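Local coordinates for protein 24-sterol C-methyltransferase (Haloferax volcanii, PDB 6F5Z) that probably acts as an S-adenosylmethionine-dependent methyltransferase, binding S-adenosyl-L-homocysteine in a holoenzyme with the activator Trm112, at residues 92-97 and 114-119; 121-126 and 175-180; 29-34 and 50-55. All blocks are in the same frame, centred on the assembly; numbering follows the deposited sequence.

Contact 1: 92-97 and 114-119; sequences GDFDDL and YYAADP. With SAH (S-adenosyl-L-homocysteine), chain G.
The ring of Phe94 carries the adenine of SAH over one face and meets the methyl group of Ala116 at its edge. Adenine N1 stands 3.4 Å above the Phe94 ring plane, displaced toward the rim, and every ring carbon of Phe94 finds an atom of the six-membered adenine ring close by. At the edge, CD2 of Phe94 comes to 4.1 Å from CB of Ala116. With CG beside the backbone N (chi1 -64°), the ring stays under the base that its own amide reads: Phe94 N donates to SAH N1 at 3.3 Å. Tyr115 brings its CB to adenine N7, and its ring sits oblique to C8; Tyr114 CE1 lies over one face of the Tyr115 ring, displaced toward the rim.

Asp93 deals with the exocyclic amine. Its OD1 takes a weak bond from SAH N6 (3.1 Å), while OD2 accepts from Asp95 N, 2.9 Å away, in an Asx turn; that donor lies 51° out of the carboxylate plane. Asp95 OD1 also rests 3.4 Å from CB of Asp118; the hydrogen-bonded links between the segments run through water. One water accepts from Ala117 N and donates weakly to Asp93 OD2, a second accepts from Asp118 N and donates to Asp95 OD1, and a third donates to both Asp95 OD2 and Asp118 OD2. The Asp95 and Asp118 carboxylates, with planes 34° apart, bring Asp95 OD1 to 4.2 Å from Asp118 OD2; Asp118 OD1 caps the following helix at His121 N.

The chemistry implies recognition of adenine by one acceptor for N6 and one backbone donor for N1, as in other class I methyltransferases. The bridging water probably eases the repulsion between Asp95 and Asp118.

Contact 2: 121-126 and 175-180; sequences HTLEEI and AGLHVA
Leu123 and Ala175 supply the tight part of this contact, their CB atoms meeting at 3.5 Å, closer than usual for two carbons. The methyl group of Ala175 points toward helix 119-129 and also nears the Leu123 carbonyl carbon. From the same buried Leu123, CG turns to the side of the backbone N (chi1 -69°) and carries CD2 to 4.3 Å from CD1 of Leu177, a looser touch between branch ends. Phe172, on helix 165-174, and Phe136, on strand 134-140, add aromatic cover to Leu123.

The outer side is different. Glu124 is exposed and its CB points away from 175-180; its backbone N lies 3.9 Å from Ala175 CB, and of the side chain CG passes 4.1 Å from the same methyl, while the extended chain carries the carboxylate onward.

Gly176 sets the geometry of the second segment. It ends helix 165-174 in a Schellman motif, with a positive phi of 96° at which a CB would collide with the carbonyl oxygen of Ala175. The chain then enters strand 178-185, outermost within this chain, of a sheet ordered 3-2-1-4-5-7-6, the hallmark of the Rossmann-like class I methyltransferase fold.

Contact 3: 29-34 and 50-55; sequences HALARM and GYALRA. With SAH (S-adenosyl-L-homocysteine), chain G.
Leu31 reaches from helix 16-33 toward helix 51-60, and its two methyl groups do all the touching. Its CB is directed at the other helix but stops short of it; CG, beside the backbone N (chi1 -70°), divides the chain into two branches. CD1 settles 4.1 Å from CB of Ala55 and equally near the CA of Ala52, whereas CD2 meets CB of Ala52 at 4.1 Å. The two branches of Leu31 thus straddle two alanines one helical turn apart, whose small side chains let the helices approach to 7.4 Å between the CA atoms of Leu31 and Ala52. Trp108 of strand 104-110 lies against both Leu31 and Ala52.

Helix 51-60 follows the glycine-rich loop after strand 41-45, the cofactor-binding loop characteristic of class I methyltransferases. Gly50 is its N-cap residue, with a positive phi of 83°; a CB there would be crowded by Arg54 NH1, because the Arg54 guanidinium lies with one face over Gly50 O and Tyr51 CA.

On the next residue, Tyr51, CG sits between the backbone N and the carbonyl carbon (chi1 72°), and the ring rises toward the ligand. It meets the SAH carboxylate at its edge: CE2 is 3.4 Å from the carboxylate carbon C, which lies in the ring plane, and OH donates to SAH O at 2.7 Å. A phenylalanine here would probably leave that carboxylate oxygen without its phenol donor, making the amino acid end of the ligand freer to turn. His23 and Ala27 of helix 16-33 also touch the Tyr51 side chain.

How the contacts relate
SAH ties two of these contacts together: contact 1 holds its adenine and contact 3 its carboxylate, with centres about 21 Å apart and nearest atoms about 11 Å apart. Contact 2 stays off the ligand, the Leu123 side chain being about 13 Å from SAH, yet it backs contact 1 directly. Phe94 O lies 2.8 Å from Thr122 OG1, and Leu97 N lies 2.9 Å from Glu125 OE1, both probable hydrogen bonds, which fasten the adenine loop to helix 119-129. Contacts 2 and 3, with centres about 20 Å apart, do not touch, but both reach the second subunit.

Contact 1: 92-97 and 114-119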
loop_
_atom_site.group_PDB
_atom_site.type_symbol
_atom_site.label_atom_id
_atom_site.label_comp_id
_atom_site.label_asym_id
_atom_site.label_seq_id
_atom_site.Cartn_x
_atom_site.Cartn_y
_atom_site.Cartn_z
ATOM N N GLY B 92 -26.556 -5.264 -7.610
ATOM C CA GLY B 92 -26.542 -5.249 -6.169
ATOM C C GLY B 92 -26.418 -3.840 -5.629
ATOM O O GLY B 92 -26.330 -2.876 -6.411
ATOM N N ASP B 93 -26.391 -3.735 -4.296
ATOM C CA ASP B 93 -26.300 -2.435 -3.647
ATOM C C ASP B 93 -25.223 -2.451 -2.583
ATOM O O ASP B 93 -25.078 -3.426 -1.855
ATOM C CB ASP B 93 -27.662 -2.017 -3.047
ATOM C CG ASP B 93 -27.628 -0.595 -2.503
ATOM O OD1 ASP B 93 -27.614 0.347 -3.321
ATOM O OD2 ASP B 93 -27.485 -0.433 -1.263
ATOM N N PHE B 94 -24.524 -1.323 -2.465
ATOM C CA PHE B 94 -23.424 -1.175 -1.530
ATOM C C PHE B 94 -23.815 -1.333 -0.074
ATOM O O PHE B 94 -22.938 -1.547 0.763
ATOM C CB PHE B 94 -22.765 0.191 -1.700
ATOM C CG PHE B 94 -22.091 0.442 -3.024
ATOM C CD1 PHE B 94 -21.792 -0.608 -3.882
ATOM C CD2 PHE B 94 -21.688 1.721 -3.379
ATOM C CE1 PHE B 94 -21.189 -0.369 -5.105
ATOM C CE2 PHE B 94 -21.071 1.963 -4.597
ATOM C CZ PHE B 94 -20.799 0.910 -5.445
ATOM N N ASP B 95 -25.122 -1.210 0.238
ATOM C CA ASP B 95 -25.501 -1.332 1.647
ATOM C C ASP B 95 -25.707 -2.754 2.114
ATOM O O ASP B 95 -25.796 -2.983 3.324
ATOM C CB ASP B 95 -26.740 -0.472 1.967
ATOM C CG ASP B 95 -26.775 0.003 3.405
ATOM O OD1 ASP B 95 -25.754 0.542 3.877
ATOM O OD2 ASP B 95 -27.827 -0.153 4.054
ATOM N N ASP B 96 -25.777 -3.724 1.184
ATOM C CA ASP B 96 -25.987 -5.122 1.600
ATOM C C ASP B 96 -25.301 -5.993 0.572
ATOM O O ASP B 96 -25.895 -6.287 -0.480
ATOM C CB ASP B 96 -27.502 -5.455 1.650
ATOM C CG ASP B 96 -28.284 -4.741 2.744
ATOM O OD1 ASP B 96 -28.090 -5.082 3.924
ATOM O OD2 ASP B 96 -29.077 -3.828 2.413
ATOM N N LEU B 97 -24.017 -6.333 0.823
ATOM C CA LEU B 97 -23.252 -7.106 -0.172
ATOM C C LEU B 97 -23.641 -8.574 -0.127
ATOM O O LEU B 97 -23.556 -9.202 0.933
ATOM C CB LEU B 97 -21.747 -6.928 -0.006
ATOM C CG LEU B 97 -21.271 -5.459 -0.006
ATOM C CD1 LEU B 97 -19.724 -5.380 0.191
ATOM C CD2 LEU B 97 -21.714 -4.712 -1.281
ATOM N N TYR B 114 -18.302 6.939 -2.828
ATOM C CA TYR B 114 -18.910 8.110 -2.220
ATOM C C TYR B 114 -20.389 8.248 -2.585
ATOM O O TYR B 114 -21.033 9.168 -2.071
ATOM C CB TYR B 114 -18.098 9.346 -2.536
ATOM C CG TYR B 114 -17.789 9.512 -4.005
ATOM C CD1 TYR B 114 -18.712 10.093 -4.868
ATOM C CD2 TYR B 114 -16.543 9.161 -4.524
ATOM C CE1 TYR B 114 -18.421 10.309 -6.209
ATOM C CE2 TYR B 114 -16.247 9.343 -5.876
ATOM C CZ TYR B 114 -17.179 9.939 -6.716
ATOM O OH TYR B 114 -16.880 10.203 -8.040
ATOM N N TYR B 115 -20.948 7.340 -3.404
ATOM C CA TYR B 115 -22.394 7.363 -3.642
ATOM C C TYR B 115 -23.097 6.432 -2.637
ATOM O O TYR B 115 -24.339 6.389 -2.612
ATOM C CB TYR B 115 -22.713 6.873 -5.069
ATOM C CG TYR B 115 -22.159 7.744 -6.168
ATOM C CD1 TYR B 115 -22.689 9.011 -6.419
ATOM C CD2 TYR B 115 -21.138 7.290 -6.996
ATOM C CE1 TYR B 115 -22.207 9.801 -7.461
ATOM C CE2 TYR B 115 -20.609 8.096 -7.999
ATOM C CZ TYR B 115 -21.151 9.347 -8.236
ATOM O OH TYR B 115 -20.660 10.128 -9.263
ATOM N N ALA B 116 -22.343 5.648 -1.826
ATOM C CA ALA B 116 -22.982 4.731 -0.864
ATOM C C ALA B 116 -23.921 5.516 0.043
ATOM O O ALA B 116 -23.542 6.598 0.493
ATOM C CB ALA B 116 -21.941 4.020 -0.014
ATOM N N ALA B 117 -25.109 4.952 0.336
ATOM C CA ALA B 117 -26.086 5.607 1.229
ATOM C C ALA B 117 -25.569 5.681 2.660
ATOM O O ALA B 117 -25.848 6.651 3.375
ATOM C CB ALA B 117 -27.424 4.855 1.183
ATOM N N ASP B 118 -24.813 4.654 3.089
ATOM C CA ASP B 118 -24.313 4.609 4.454
ATOM C C ASP B 118 -22.872 4.117 4.315
ATOM O O ASP B 118 -22.595 2.923 4.406
ATOM C CB ASP B 118 -25.200 3.651 5.259
ATOM C CG ASP B 118 -24.851 3.442 6.720
ATOM O OD1 ASP B 118 -23.795 3.920 7.157
ATOM O OD2 ASP B 118 -25.623 2.751 7.417
ATOM N N PRO B 119 -21.955 5.038 3.967
ATOM C CA PRO B 119 -20.571 4.626 3.675
ATOM C C PRO B 119 -19.879 3.868 4.801
ATOM O O PRO B 119 -19.080 2.946 4.547
ATOM C CB PRO B 119 -19.871 5.950 3.335
ATOM C CG PRO B 119 -20.734 7.023 3.979
ATOM C CD PRO B 119 -22.135 6.489 3.775
HETATM N N SAH G . -15.886 2.021 -11.531
HETATM C CA SAH G . -16.355 2.551 -12.839
HETATM C CB SAH G . -17.751 3.289 -12.776
HETATM C CG SAH G . -17.724 4.548 -11.916
HETATM S SD SAH G . -19.364 5.361 -11.912
HETATM C C SAH G . -15.315 3.504 -13.485
HETATM O O SAH G . -14.215 3.652 -12.800
HETATM O OXT SAH G . -15.517 4.047 -14.547
HETATM C "C5'" SAH G . -20.139 4.721 -10.408
HETATM C "C4'" SAH G . -20.719 3.327 -10.569
HETATM O "O4'" SAH G . -21.199 2.896 -9.269
HETATM C "C3'" SAH G . -21.929 3.327 -11.510
HETATM O "O3'" SAH G . -21.850 2.305 -12.504
HETATM C "C2'" SAH G . -23.126 3.240 -10.556
HETATM O "O2'" SAH G . -24.289 2.612 -11.091
HETATM C "C1'" SAH G . -22.545 2.460 -9.378
HETATM N N9 SAH G . -23.200 2.717 -8.094
HETATM C C8 SAH G . -23.383 3.936 -7.487
HETATM N N7 SAH G . -23.961 3.867 -6.312
HETATM C C5 SAH G . -24.170 2.508 -6.127
HETATM C C6 SAH G . -24.752 1.767 -5.074
HETATM N N6 SAH G . -25.282 2.318 -3.973
HETATM N N1 SAH G . -24.811 0.418 -5.209
HETATM C C2 SAH G . -24.341 -0.140 -6.333
HETATM N N3 SAH G . -23.773 0.451 -7.388
HETATM C C4 SAH G . -23.709 1.788 -7.222
HETATM O O HOH W 1 -25.483 2.205 -0.591
HETATM O O HOH W 2 -24.334 2.020 1.984
HETATM O O HOH W 3 -27.388 0.912 6.507
#

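Contact 2: 121-126 and 175-180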
loop_
_atom_site.group_PDB
_atom_site.type_symbol
_atom_site.label_atom_id
_atom_site.label_comp_id
_atom_site.label_asym_id
_atom_site.label_seq_id
_atom_site.Cartn_x
_atom_site.Cartn_y
_atom_site.Cartn_z
ATOM N N HIS B 121 -21.349 1.805 6.889
ATOM C CA HIS B 121 -21.865 0.430 6.838
ATOM C C HIS B 121 -21.275 -0.320 5.638
ATOM O O HIS B 121 -20.937 -1.493 5.748
ATOM C CB HIS B 121 -23.394 0.397 6.821
ATOM C CG HIS B 121 -23.957 -0.990 6.782
ATOM N ND1 HIS B 121 -23.722 -1.897 7.805
ATOM C CD2 HIS B 121 -24.639 -1.617 5.797
ATOM C CE1 HIS B 121 -24.316 -3.022 7.428
ATOM N NE2 HIS B 121 -24.874 -2.900 6.230
ATOM N N THR B 122 -21.088 0.383 4.517
ATOM C CA THR B 122 -20.452 -0.279 3.355
ATOM C C THR B 122 -19.035 -0.731 3.753
ATOM O O THR B 122 -18.642 -1.835 3.392
ATOM C CB THR B 122 -20.461 0.651 2.146
ATOM O OG1 THR B 122 -21.838 0.835 1.755
ATOM C CG2 THR B 122 -19.676 0.066 0.963
ATOM N N LEU B 123 -18.258 0.106 4.479
ATOM C CA LEU B 123 -16.926 -0.331 4.896
ATOM C C LEU B 123 -16.968 -1.576 5.794
ATOM O O LEU B 123 -16.125 -2.447 5.697
ATOM C CB LEU B 123 -16.176 0.796 5.597
ATOM C CG LEU B 123 -15.780 1.948 4.687
ATOM C CD1 LEU B 123 -15.326 3.159 5.484
ATOM C CD2 LEU B 123 -14.683 1.518 3.679
ATOM N N GLU B 124 -17.956 -1.645 6.700
ATOM C CA GLU B 124 -18.125 -2.809 7.568
ATOM C C GLU B 124 -18.474 -4.057 6.727
ATOM O O GLU B 124 -17.945 -5.140 6.993
ATOM C CB GLU B 124 -19.237 -2.534 8.587
ATOM C CG GLU B 124 -18.826 -1.483 9.611
ATOM C CD GLU B 124 -19.979 -0.797 10.324
ATOM O OE1 GLU B 124 -21.142 -1.239 10.163
ATOM O OE2 GLU B 124 -19.728 0.241 10.980
ATOM N N GLU B 125 -19.296 -3.867 5.671
ATOM C CA GLU B 125 -19.655 -4.957 4.754
ATOM C C GLU B 125 -18.430 -5.448 3.980
ATOM O O GLU B 125 -18.282 -6.651 3.736
ATOM C CB GLU B 125 -20.723 -4.494 3.781
ATOM C CG GLU B 125 -22.142 -4.569 4.332
ATOM C CD GLU B 125 -22.570 -6.014 4.516
ATOM O OE1 GLU B 125 -22.983 -6.650 3.517
ATOM O OE2 GLU B 125 -22.457 -6.518 5.659
ATOM N N ILE B 126 -17.556 -4.515 3.589
ATOM C CA ILE B 126 -16.317 -4.894 2.877
ATOM C C ILE B 126 -15.400 -5.682 3.818
ATOM O O ILE B 126 -14.848 -6.730 3.458
ATOM C CB ILE B 126 -15.648 -3.620 2.307
ATOM C CG1 ILE B 126 -16.488 -3.083 1.137
ATOM C CG2 ILE B 126 -14.224 -3.903 1.832
ATOM C CD1 ILE B 126 -16.138 -1.664 0.712
ATOM N N ALA B 175 -14.152 0.887 10.772
ATOM C CA ALA B 175 -14.799 -0.307 10.230
ATOM C C ALA B 175 -13.988 -1.568 10.472
ATOM O O ALA B 175 -14.432 -2.656 10.083
ATOM C CB ALA B 175 -15.025 -0.142 8.734
ATOM N N GLY B 176 -12.810 -1.416 11.085
ATOM C CA GLY B 176 -11.953 -2.547 11.420
ATOM C C GLY B 176 -10.880 -2.808 10.390
ATOM O O GLY B 176 -10.120 -3.763 10.541
ATOM N N LEU B 177 -10.753 -1.954 9.372
ATOM C CA LEU B 177 -9.693 -2.173 8.387
ATOM C C LEU B 177 -8.416 -1.467 8.836
ATOM O O LEU B 177 -8.469 -0.318 9.292
ATOM C CB LEU B 177 -10.101 -1.556 7.023
ATOM C CG LEU B 177 -11.351 -2.157 6.389
ATOM C CD1 LEU B 177 -11.848 -1.312 5.179
ATOM C CD2 LEU B 177 -11.098 -3.615 5.941
ATOM N N HIS B 178 -7.266 -2.101 8.629
ATOM C CA HIS B 178 -5.998 -1.410 8.904
ATOM C C HIS B 178 -5.651 -0.599 7.664
ATOM O O HIS B 178 -5.757 -1.121 6.563
ATOM C CB HIS B 178 -4.865 -2.422 9.077
ATOM C CG HIS B 178 -5.066 -3.364 10.218
ATOM N ND1 HIS B 178 -4.966 -4.737 10.042
ATOM C CD2 HIS B 178 -5.342 -3.095 11.511
ATOM C CE1 HIS B 178 -5.160 -5.260 11.244
ATOM N NE2 HIS B 178 -5.398 -4.314 12.157
ATOM N N VAL B 179 -5.209 0.648 7.831
ATOM C CA VAL B 179 -4.839 1.458 6.650
ATOM C C VAL B 179 -3.388 1.144 6.305
ATOM O O VAL B 179 -2.485 1.377 7.125
ATOM C CB VAL B 179 -5.058 2.964 6.909
ATOM C CG1 VAL B 179 -4.601 3.813 5.728
ATOM C CG2 VAL B 179 -6.519 3.259 7.232
ATOM N N ALA B 180 -3.173 0.656 5.077
ATOM C CA ALA B 180 -1.815 0.279 4.653
ATOM C C ALA B 180 -1.107 1.317 3.814
ATOM O O ALA B 180 0.127 1.305 3.743
ATOM C CB ALA B 180 -1.855 -1.034 3.881
#

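Contact 3: 29-34 and 50-55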
loop_
_atom_site.group_PDB
_atom_site.type_symbol
_atom_site.label_atom_id
_atom_site.label_comp_id
_atom_site.label_asym_id
_atom_site.label_seq_id
_atom_site.Cartn_x
_atom_site.Cartn_y
_atom_site.Cartn_z
ATOM N N HIS B 29 -2.784 2.779 -12.437
ATOM C CA HIS B 29 -1.696 2.801 -11.457
ATOM C C HIS B 29 -2.144 2.190 -10.157
ATOM O O HIS B 29 -1.366 1.482 -9.507
ATOM C CB HIS B 29 -1.216 4.231 -11.195
ATOM C CG HIS B 29 -0.558 4.845 -12.386
ATOM N ND1 HIS B 29 0.582 4.293 -12.941
ATOM C CD2 HIS B 29 -0.920 5.929 -13.113
ATOM C CE1 HIS B 29 0.918 5.083 -13.949
ATOM N NE2 HIS B 29 0.028 6.065 -14.115
ATOM N N ALA B 30 -3.392 2.463 -9.752
ATOM C CA ALA B 30 -3.894 1.890 -8.490
ATOM C C ALA B 30 -4.038 0.366 -8.634
ATOM O O ALA B 30 -3.657 -0.386 -7.741
ATOM C CB ALA B 30 -5.244 2.503 -8.133
ATOM N N LEU B 31 -4.556 -0.109 -9.783
ATOM C CA LEU B 31 -4.730 -1.542 -9.999
ATOM C C LEU B 31 -3.392 -2.258 -9.968
ATOM O O LEU B 31 -3.284 -3.374 -9.434
ATOM C CB LEU B 31 -5.408 -1.811 -11.351
ATOM C CG LEU B 31 -6.865 -1.391 -11.365
ATOM C CD1 LEU B 31 -7.398 -1.202 -12.813
ATOM C CD2 LEU B 31 -7.736 -2.390 -10.623
ATOM N N ALA B 32 -2.349 -1.596 -10.514
ATOM C CA ALA B 32 -1.034 -2.236 -10.576
ATOM C C ALA B 32 -0.450 -2.470 -9.200
ATOM O O ALA B 32 0.462 -3.307 -9.089
ATOM C CB ALA B 32 -0.067 -1.406 -11.402
ATOM N N ARG B 33 -0.939 -1.758 -8.176
ATOM C CA ARG B 33 -0.410 -1.875 -6.813
ATOM C C ARG B 33 -1.023 -3.080 -6.111
ATOM O O ARG B 33 -0.473 -3.495 -5.062
ATOM C CB ARG B 33 -0.750 -0.600 -6.001
ATOM C CG ARG B 33 0.017 0.591 -6.499
ATOM C CD ARG B 33 -0.336 1.874 -5.776
ATOM N NE ARG B 33 0.240 3.029 -6.472
ATOM C CZ ARG B 33 0.368 4.239 -5.940
ATOM N NH1 ARG B 33 -0.017 4.469 -4.695
ATOM N NH2 ARG B 33 0.863 5.237 -6.664
ATOM N N MET B 34 -2.214 -3.573 -6.572
ATOM C CA MET B 34 -2.935 -4.602 -5.818
ATOM C C MET B 34 -2.122 -5.866 -5.680
ATOM O O MET B 34 -1.580 -6.357 -6.678
ATOM C CB MET B 34 -4.311 -4.883 -6.435
ATOM C CG MET B 34 -5.182 -3.697 -6.349
ATOM S SD MET B 34 -6.870 -4.069 -6.923
ATOM C CE MET B 34 -7.525 -5.062 -5.523
ATOM N N GLY B 50 -16.824 -2.550 -16.265
ATOM C CA GLY B 50 -16.140 -3.774 -15.844
ATOM C C GLY B 50 -14.649 -3.791 -16.153
ATOM O O GLY B 50 -13.999 -4.825 -15.947
ATOM N N TYR B 51 -14.066 -2.663 -16.593
ATOM C CA TYR B 51 -12.682 -2.657 -17.042
ATOM C C TYR B 51 -11.671 -3.082 -15.985
ATOM O O TYR B 51 -10.613 -3.607 -16.326
ATOM C CB TYR B 51 -12.301 -1.294 -17.647
ATOM C CG TYR B 51 -12.172 -0.191 -16.614
ATOM C CD1 TYR B 51 -10.978 -0.000 -15.913
ATOM C CD2 TYR B 51 -13.258 0.626 -16.290
ATOM C CE1 TYR B 51 -10.852 1.007 -14.954
ATOM C CE2 TYR B 51 -13.150 1.618 -15.311
ATOM C CZ TYR B 51 -11.945 1.792 -14.637
ATOM O OH TYR B 51 -11.843 2.728 -13.625
ATOM N N ALA B 52 -11.964 -2.785 -14.702
ATOM C CA ALA B 52 -10.983 -3.105 -13.668
ATOM C C ALA B 52 -10.810 -4.603 -13.537
ATOM O O ALA B 52 -9.686 -5.067 -13.353
ATOM C CB ALA B 52 -11.439 -2.524 -12.348
ATOM N N LEU B 53 -11.906 -5.372 -13.618
ATOM C CA LEU B 53 -11.801 -6.822 -13.548
ATOM C C LEU B 53 -11.050 -7.368 -14.744
ATOM O O LEU B 53 -10.239 -8.276 -14.613
ATOM C CB LEU B 53 -13.166 -7.502 -13.447
ATOM C CG LEU B 53 -13.934 -7.217 -12.169
ATOM C CD1 LEU B 53 -15.311 -7.844 -12.241
ATOM C CD2 LEU B 53 -13.169 -7.779 -10.933
ATOM N N ARG B 54 -11.349 -6.840 -15.947
ATOM C CA ARG B 54 -10.630 -7.320 -17.131
ATOM C C ARG B 54 -9.141 -6.997 -17.033
ATOM O O ARG B 54 -8.321 -7.841 -17.388
ATOM C CB ARG B 54 -11.222 -6.736 -18.415
ATOM C CG ARG B 54 -12.598 -7.310 -18.702
ATOM C CD ARG B 54 -13.202 -6.885 -20.067
ATOM N NE ARG B 54 -13.374 -5.427 -20.178
ATOM C CZ ARG B 54 -14.446 -4.774 -19.738
ATOM N NH1 ARG B 54 -15.459 -5.439 -19.182
ATOM N NH2 ARG B 54 -14.531 -3.461 -19.883
ATOM N N ALA B 55 -8.770 -5.803 -16.522
ATOM C CA ALA B 55 -7.377 -5.418 -16.344
ATOM C C ALA B 55 -6.706 -6.309 -15.306
ATOM O O ALA B 55 -5.567 -6.747 -15.523
ATOM C CB ALA B 55 -7.269 -3.957 -15.912
HETATM N N SAH G . -15.886 2.021 -11.531
HETATM C CA SAH G . -16.355 2.551 -12.839
HETATM C CB SAH G . -17.751 3.289 -12.776
HETATM C CG SAH G . -17.724 4.548 -11.916
HETATM S SD SAH G . -19.364 5.361 -11.912
HETATM C C SAH G . -15.315 3.504 -13.485
HETATM O O SAH G . -14.215 3.652 -12.800
HETATM O OXT SAH G . -15.517 4.047 -14.547
HETATM C "C5'" SAH G . -20.139 4.721 -10.408
HETATM C "C4'" SAH G . -20.719 3.327 -10.569
HETATM O "O4'" SAH G . -21.199 2.896 -9.269
HETATM C "C3'" SAH G . -21.929 3.327 -11.510
HETATM O "O3'" SAH G . -21.850 2.305 -12.504
HETATM C "C2'" SAH G . -23.126 3.240 -10.556
HETATM O "O2'" SAH G . -24.289 2.612 -11.091
HETATM C "C1'" SAH G . -22.545 2.460 -9.378
HETATM N N9 SAH G . -23.200 2.717 -8.094
HETATM C C8 SAH G . -23.383 3.936 -7.487
HETATM N N7 SAH G . -23.961 3.867 -6.312
HETATM C C5 SAH G . -24.170 2.508 -6.127
HETATM C C6 SAH G . -24.752 1.767 -5.074
HETATM N N6 SAH G . -25.282 2.318 -3.973
HETATM N N1 SAH G . -24.811 0.418 -5.209
HETATM C C2 SAH G . -24.341 -0.140 -6.333
HETATM N N3 SAH G . -23.773 0.451 -7.388
HETATM C C4 SAH G . -23.709 1.788 -7.222
#